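Alpha,alpha-trehalose-phosphate synthase (UDP-forming) (Burkholderia vietnamiensis, PDB 5TVG) is a glycosyltransferase family 20 protein of the GT-B fold that binds uridine-5'-diphosphate and a magnesium ion. Local coordinates at residues A[362-367]-A[424-429]; A[269-274]-A[353-358]. All coordinates share one frame; numbering follows the deposited sequence.

Contact 1 of 2, residues A[362-367]-A[424-429]. With MG (magnesium ion), chain O.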
# COMPACT_ATOMS: atom_id res chain seq x y z
N SER A 362 -22.95 -28.00 9.80
CA SER A 362 -21.95 -28.04 8.75
C SER A 362 -21.44 -29.45 8.48
O SER A 362 -21.57 -30.36 9.30
CB SER A 362 -20.75 -27.17 9.10
OG SER A 362 -20.11 -27.71 10.25
N GLN A 363 -20.84 -29.61 7.29
CA GLN A 363 -20.16 -30.83 6.91
C GLN A 363 -18.66 -30.77 7.20
O GLN A 363 -18.04 -31.82 7.39
CB GLN A 363 -20.35 -31.12 5.40
CG GLN A 363 -21.76 -31.62 5.05
CD GLN A 363 -22.89 -30.60 5.38
OE1 GLN A 363 -22.90 -29.46 4.91
NE2 GLN A 363 -23.82 -31.02 6.21
N VAL A 364 -18.08 -29.58 7.27
CA VAL A 364 -16.64 -29.44 7.45
C VAL A 364 -16.36 -28.33 8.45
O VAL A 364 -16.93 -27.23 8.35
CB VAL A 364 -15.93 -29.10 6.11
CG1 VAL A 364 -14.43 -28.94 6.33
CG2 VAL A 364 -16.24 -30.15 5.04
N GLY A 365 -15.43 -28.59 9.38
CA GLY A 365 -14.84 -27.55 10.19
C GLY A 365 -13.45 -27.22 9.67
O GLY A 365 -12.59 -28.09 9.57
N TYR A 366 -13.23 -25.95 9.40
CA TYR A 366 -12.09 -25.51 8.62
C TYR A 366 -11.31 -24.61 9.56
O TYR A 366 -11.65 -23.44 9.75
CB TYR A 366 -12.60 -24.80 7.38
CG TYR A 366 -11.63 -24.56 6.26
CD1 TYR A 366 -10.38 -25.22 6.18
CD2 TYR A 366 -11.95 -23.61 5.27
CE1 TYR A 366 -9.51 -24.93 5.11
CE2 TYR A 366 -11.12 -23.35 4.23
CZ TYR A 366 -9.91 -23.99 4.13
OH TYR A 366 -9.11 -23.61 3.04
N VAL A 367 -10.30 -25.20 10.20
CA VAL A 367 -9.61 -24.56 11.32
C VAL A 367 -8.12 -24.68 11.01
O VAL A 367 -7.47 -25.67 11.39
CB VAL A 367 -9.94 -25.21 12.66
CG1 VAL A 367 -9.23 -24.47 13.82
CG2 VAL A 367 -11.44 -25.25 12.87
N ALA A 424 -11.90 -31.07 -0.39
CA ALA A 424 -12.62 -32.00 -1.25
C ALA A 424 -12.74 -33.38 -0.61
O ALA A 424 -13.81 -34.01 -0.65
CB ALA A 424 -11.93 -32.10 -2.62
N ARG A 425 -11.66 -33.86 -0.02
CA ARG A 425 -11.69 -35.14 0.68
C ARG A 425 -12.69 -35.10 1.84
O ARG A 425 -13.45 -36.05 2.07
CB ARG A 425 -10.28 -35.45 1.18
CG ARG A 425 -10.22 -36.62 2.17
CD ARG A 425 -9.92 -37.95 1.46
NE ARG A 425 -9.30 -38.87 2.40
CZ ARG A 425 -9.96 -39.77 3.15
NH1 ARG A 425 -11.27 -39.92 3.06
NH2 ARG A 425 -9.27 -40.51 4.00
N ALA A 426 -12.72 -33.98 2.57
CA ALA A 426 -13.68 -33.86 3.67
C ALA A 426 -15.11 -33.88 3.15
O ALA A 426 -15.99 -34.51 3.75
CB ALA A 426 -13.38 -32.60 4.48
N LEU A 427 -15.35 -33.20 2.03
CA LEU A 427 -16.69 -33.12 1.44
C LEU A 427 -17.17 -34.45 0.85
O LEU A 427 -18.38 -34.62 0.69
CB LEU A 427 -16.73 -32.03 0.35
CG LEU A 427 -16.69 -30.57 0.91
CD1 LEU A 427 -16.44 -29.49 -0.21
CD2 LEU A 427 -17.91 -30.23 1.77
N ALA A 428 -16.26 -35.37 0.49
CA ALA A 428 -16.65 -36.65 -0.10
C ALA A 428 -16.53 -37.82 0.88
O ALA A 428 -16.77 -38.96 0.50
CB ALA A 428 -15.78 -36.95 -1.33
N MET A 429 -16.23 -37.56 2.14
CA MET A 429 -15.88 -38.67 3.03
C MET A 429 -17.11 -39.52 3.37
O MET A 429 -18.15 -38.97 3.77
CB MET A 429 -15.21 -38.14 4.30
CG MET A 429 -14.59 -39.26 5.14
SD MET A 429 -13.68 -38.75 6.59
CE MET A 429 -12.22 -37.89 6.08
MG MG O . -22.34 -31.47 11.14
O HOH W 1 -22.67 -33.41 9.51

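Contact 2 of 2, residues A[269-274]-A[353-358]. With UDP (uridine-5'-diphosphate), chain I.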
# COMPACT_ATOMS: atom_id res chain seq x y z
N MET A 269 -17.63 -24.44 7.54
CA MET A 269 -17.80 -23.49 8.63
C MET A 269 -16.45 -23.14 9.26
O MET A 269 -15.67 -24.03 9.61
CB MET A 269 -18.74 -24.09 9.67
CG MET A 269 -19.16 -23.08 10.62
SD MET A 269 -20.45 -22.02 10.00
CE MET A 269 -20.24 -20.84 11.31
N SER A 270 -16.22 -21.84 9.49
CA SER A 270 -15.06 -21.35 10.22
C SER A 270 -15.51 -20.28 11.19
O SER A 270 -16.38 -19.47 10.86
CB SER A 270 -14.00 -20.74 9.30
OG SER A 270 -13.34 -21.73 8.56
N VAL A 271 -14.93 -20.28 12.40
CA VAL A 271 -15.11 -19.22 13.39
C VAL A 271 -13.73 -18.86 13.93
O VAL A 271 -13.02 -19.73 14.46
CB VAL A 271 -16.04 -19.61 14.55
CG1 VAL A 271 -16.06 -18.47 15.60
CG2 VAL A 271 -17.47 -19.87 14.06
N ASP A 272 -13.33 -17.59 13.79
CA ASP A 272 -12.01 -17.13 14.20
C ASP A 272 -12.07 -15.65 14.55
O ASP A 272 -12.68 -14.88 13.82
CB ASP A 272 -10.95 -17.28 13.08
CG ASP A 272 -10.85 -18.70 12.51
OD1 ASP A 272 -11.81 -19.16 11.87
OD2 ASP A 272 -9.79 -19.33 12.68
N ARG A 273 -11.36 -15.23 15.61
CA ARG A 273 -11.01 -13.80 15.69
C ARG A 273 -10.20 -13.43 14.44
O ARG A 273 -9.51 -14.25 13.84
CB ARG A 273 -10.19 -13.47 16.94
CG ARG A 273 -10.91 -13.54 18.31
CD ARG A 273 -9.90 -13.27 19.49
NE ARG A 273 -8.78 -14.22 19.45
CZ ARG A 273 -7.54 -13.91 19.07
NH1 ARG A 273 -7.22 -12.65 18.73
NH2 ARG A 273 -6.60 -14.87 19.00
N LEU A 274 -10.33 -12.18 14.02
CA LEU A 274 -9.62 -11.73 12.82
C LEU A 274 -8.16 -11.41 13.18
O LEU A 274 -7.72 -10.27 13.18
CB LEU A 274 -10.37 -10.56 12.20
CG LEU A 274 -10.44 -10.61 10.65
CD1 LEU A 274 -11.31 -9.48 10.13
CD2 LEU A 274 -9.04 -10.52 10.02
N ASN A 353 -23.46 -20.36 22.00
CA ASN A 353 -24.33 -21.51 21.75
C ASN A 353 -24.85 -21.53 20.31
O ASN A 353 -25.06 -22.63 19.76
CB ASN A 353 -25.49 -21.49 22.73
CG ASN A 353 -25.04 -21.79 24.14
OD1 ASN A 353 -25.69 -21.37 25.09
ND2 ASN A 353 -23.89 -22.45 24.28
N LEU A 354 -25.09 -20.36 19.70
CA LEU A 354 -25.43 -20.36 18.27
C LEU A 354 -24.29 -20.96 17.45
O LEU A 354 -24.53 -21.74 16.52
CB LEU A 354 -25.74 -18.94 17.79
CG LEU A 354 -27.11 -18.36 18.18
CD1 LEU A 354 -27.24 -16.89 17.79
CD2 LEU A 354 -28.20 -19.17 17.49
N LEU A 355 -23.05 -20.63 17.79
CA LEU A 355 -21.92 -21.18 17.06
C LEU A 355 -21.95 -22.71 17.05
O LEU A 355 -21.63 -23.34 16.03
CB LEU A 355 -20.61 -20.65 17.66
CG LEU A 355 -20.32 -19.15 17.54
CD1 LEU A 355 -18.95 -18.85 18.05
CD2 LEU A 355 -20.44 -18.69 16.09
N MET A 356 -22.32 -23.32 18.18
CA MET A 356 -22.40 -24.78 18.25
C MET A 356 -23.45 -25.35 17.30
O MET A 356 -23.22 -26.37 16.65
CB MET A 356 -22.66 -25.22 19.70
CG MET A 356 -21.70 -24.55 20.70
SD MET A 356 -19.96 -24.79 20.26
CE MET A 356 -19.17 -23.47 21.12
N ALA A 357 -24.61 -24.70 17.21
CA ALA A 357 -25.60 -25.17 16.24
C ALA A 357 -25.11 -25.00 14.79
O ALA A 357 -25.49 -25.80 13.93
CB ALA A 357 -26.94 -24.45 16.45
N PHE A 358 -24.29 -23.97 14.50
CA PHE A 358 -23.70 -23.82 13.16
C PHE A 358 -22.72 -24.96 12.85
O PHE A 358 -22.75 -25.54 11.76
CB PHE A 358 -22.96 -22.48 13.01
CG PHE A 358 -23.83 -21.26 13.20
CD1 PHE A 358 -25.19 -21.31 12.95
CD2 PHE A 358 -23.26 -20.07 13.64
CE1 PHE A 358 -25.98 -20.18 13.14
CE2 PHE A 358 -24.04 -18.93 13.84
CZ PHE A 358 -25.42 -18.99 13.59
N1 UDP I . -15.89 -17.48 20.25
C2 UDP I . -17.19 -17.07 20.48
N3 UDP I . -17.70 -16.20 19.55
C4 UDP I . -17.05 -15.70 18.44
C5 UDP I . -15.70 -16.16 18.27
C6 UDP I . -15.17 -17.02 19.17
O2 UDP I . -17.85 -17.46 21.42
O4 UDP I . -17.65 -14.89 17.69
C1' UDP I . -15.29 -18.41 21.24
C2' UDP I . -15.11 -19.86 20.77
O2' UDP I . -16.28 -20.58 21.10
C3' UDP I . -13.97 -20.32 21.68
C4' UDP I . -13.12 -19.06 21.80
O4' UDP I . -14.01 -17.95 21.59
O3' UDP I . -14.37 -20.83 22.95
C5' UDP I . -12.06 -18.99 20.74
O5' UDP I . -10.91 -19.54 21.38
PA UDP I . -9.81 -20.31 20.57
O1A UDP I . -9.02 -21.07 21.58
O2A UDP I . -10.41 -21.09 19.41
O3A UDP I . -8.90 -19.15 19.95
PB UDP I . -8.61 -17.72 20.57
O1B UDP I . -8.50 -17.99 22.08
O2B UDP I . -7.17 -17.44 20.16
O3B UDP I . -9.61 -16.71 20.15

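Contact 1 of 2, residues A[362-367]-A[424-429]
The flat amide of Gln363 turns neither face to Leu427: CB alone approaches CD2 of that leucine (4.5 Å), and beyond it the chain bends away from the helix. Its OE1 accepts a hydrogen bond from Leu267 N of the neighbouring strand, while NE2 makes a weak bond back to Met361 O at the end of the preceding helix. The true junction is Val364. With CG1 anti to the backbone N (chi1 180°), its other branch, CG2, is aimed at the helix, where it meets Ala426 CB at 3.8 Å. The same methyl touches Leu427 CD2 at 3.7 Å; these two side chains cross at about a right angle, and no hydrogen bond joins the segments. Ala426 also rests on Val392 and Val394 of the next strand, and Leu427 on Trp297. One residue before Gln363, where the preceding helix has ended, Ser362 O binds the magnesium ion at 2.3 Å, together with Arg360 O, Gln385 OE1 and a water 2.6 Å from the metal. Ser362 OG is held by Phe359 O and Tyr381 OH, which probably helps to hold the turn. A helix packed through alanine and leucine against a valine at the start of a parallel strand is the alpha/beta packing of the Rossmann-like domains in the GT-B fold.

Contact 2 of 2, residues A[269-274]-A[353-358]
Met269 lays its terminal methyl against the root of Phe358, CE lying 3.6 Å from CB and SD 3.9 Å from the same atom. CE is also 3.9 Å from CD2 of the Phe358 ring, approaching it obliquely. The thioether gets there because CG stands anti to the backbone N and the chain then bends at chi2 (79°), curling toward the helix. The Phe358 ring has Leu354 O above one face, offset toward the rim; it meets Tyr350 edge-to-face and packs on Leu338 of the second subunit. Two residues further along the strand, Val271 divides its branches between protein and ligand. CG2 touches Leu355 CD2 at 3.8 Å, while CG1 lies 3.5 Å from C5 of uridine-5'-diphosphate. Leu355 likewise forks, its CD1 approaching N3 of the uracil to 3.3 Å. Both methyls stand on the same side of the uracil plane, so the base rests on an apolar floor built from the end of the strand and the side of the helix. This is the nucleotide pocket of a GT-B protein, set at the carboxyl end of a parallel strand in a Rossmann-like domain. Past the strand, Arg273 takes up the beta-phosphate with two nearly straight bonds: NE to O3B (2.7 Å, 169°) and NH2 to O2B (2.9 Å). PB lies in the plane of the guanidinium at its edge, and the two donors grip different oxygens, which fixes the group's rotation. On the remaining nitrogen, NH1 pairs with Asp275 OD2 and Thr310 OG1; Lys278 NZ is another partner of the ligand.

In the fold
Contacts 1 and 2 lie with their centres 15 Å apart in one domain, built on the parallel sheet in which strands 266-271 and 364-367 are neighbours. Between them run a probable backbone hydrogen bond, Val364 O with Met269 N (3.0 Å), and a probable one from the side chain, Tyr366 O with Ser270 OG (2.7 Å). Val364 and Met269 point to opposite faces of this sheet, so helices 416-428 and 352-361 sandwich it. Along the chain contact 2 closes before contact 1 opens, and helix 352-361 runs almost directly into strand 364-367. That turn holds the magnesium ion, whereas uridine-5'-diphosphate sits at the far end of the strands, so the two sites are separate.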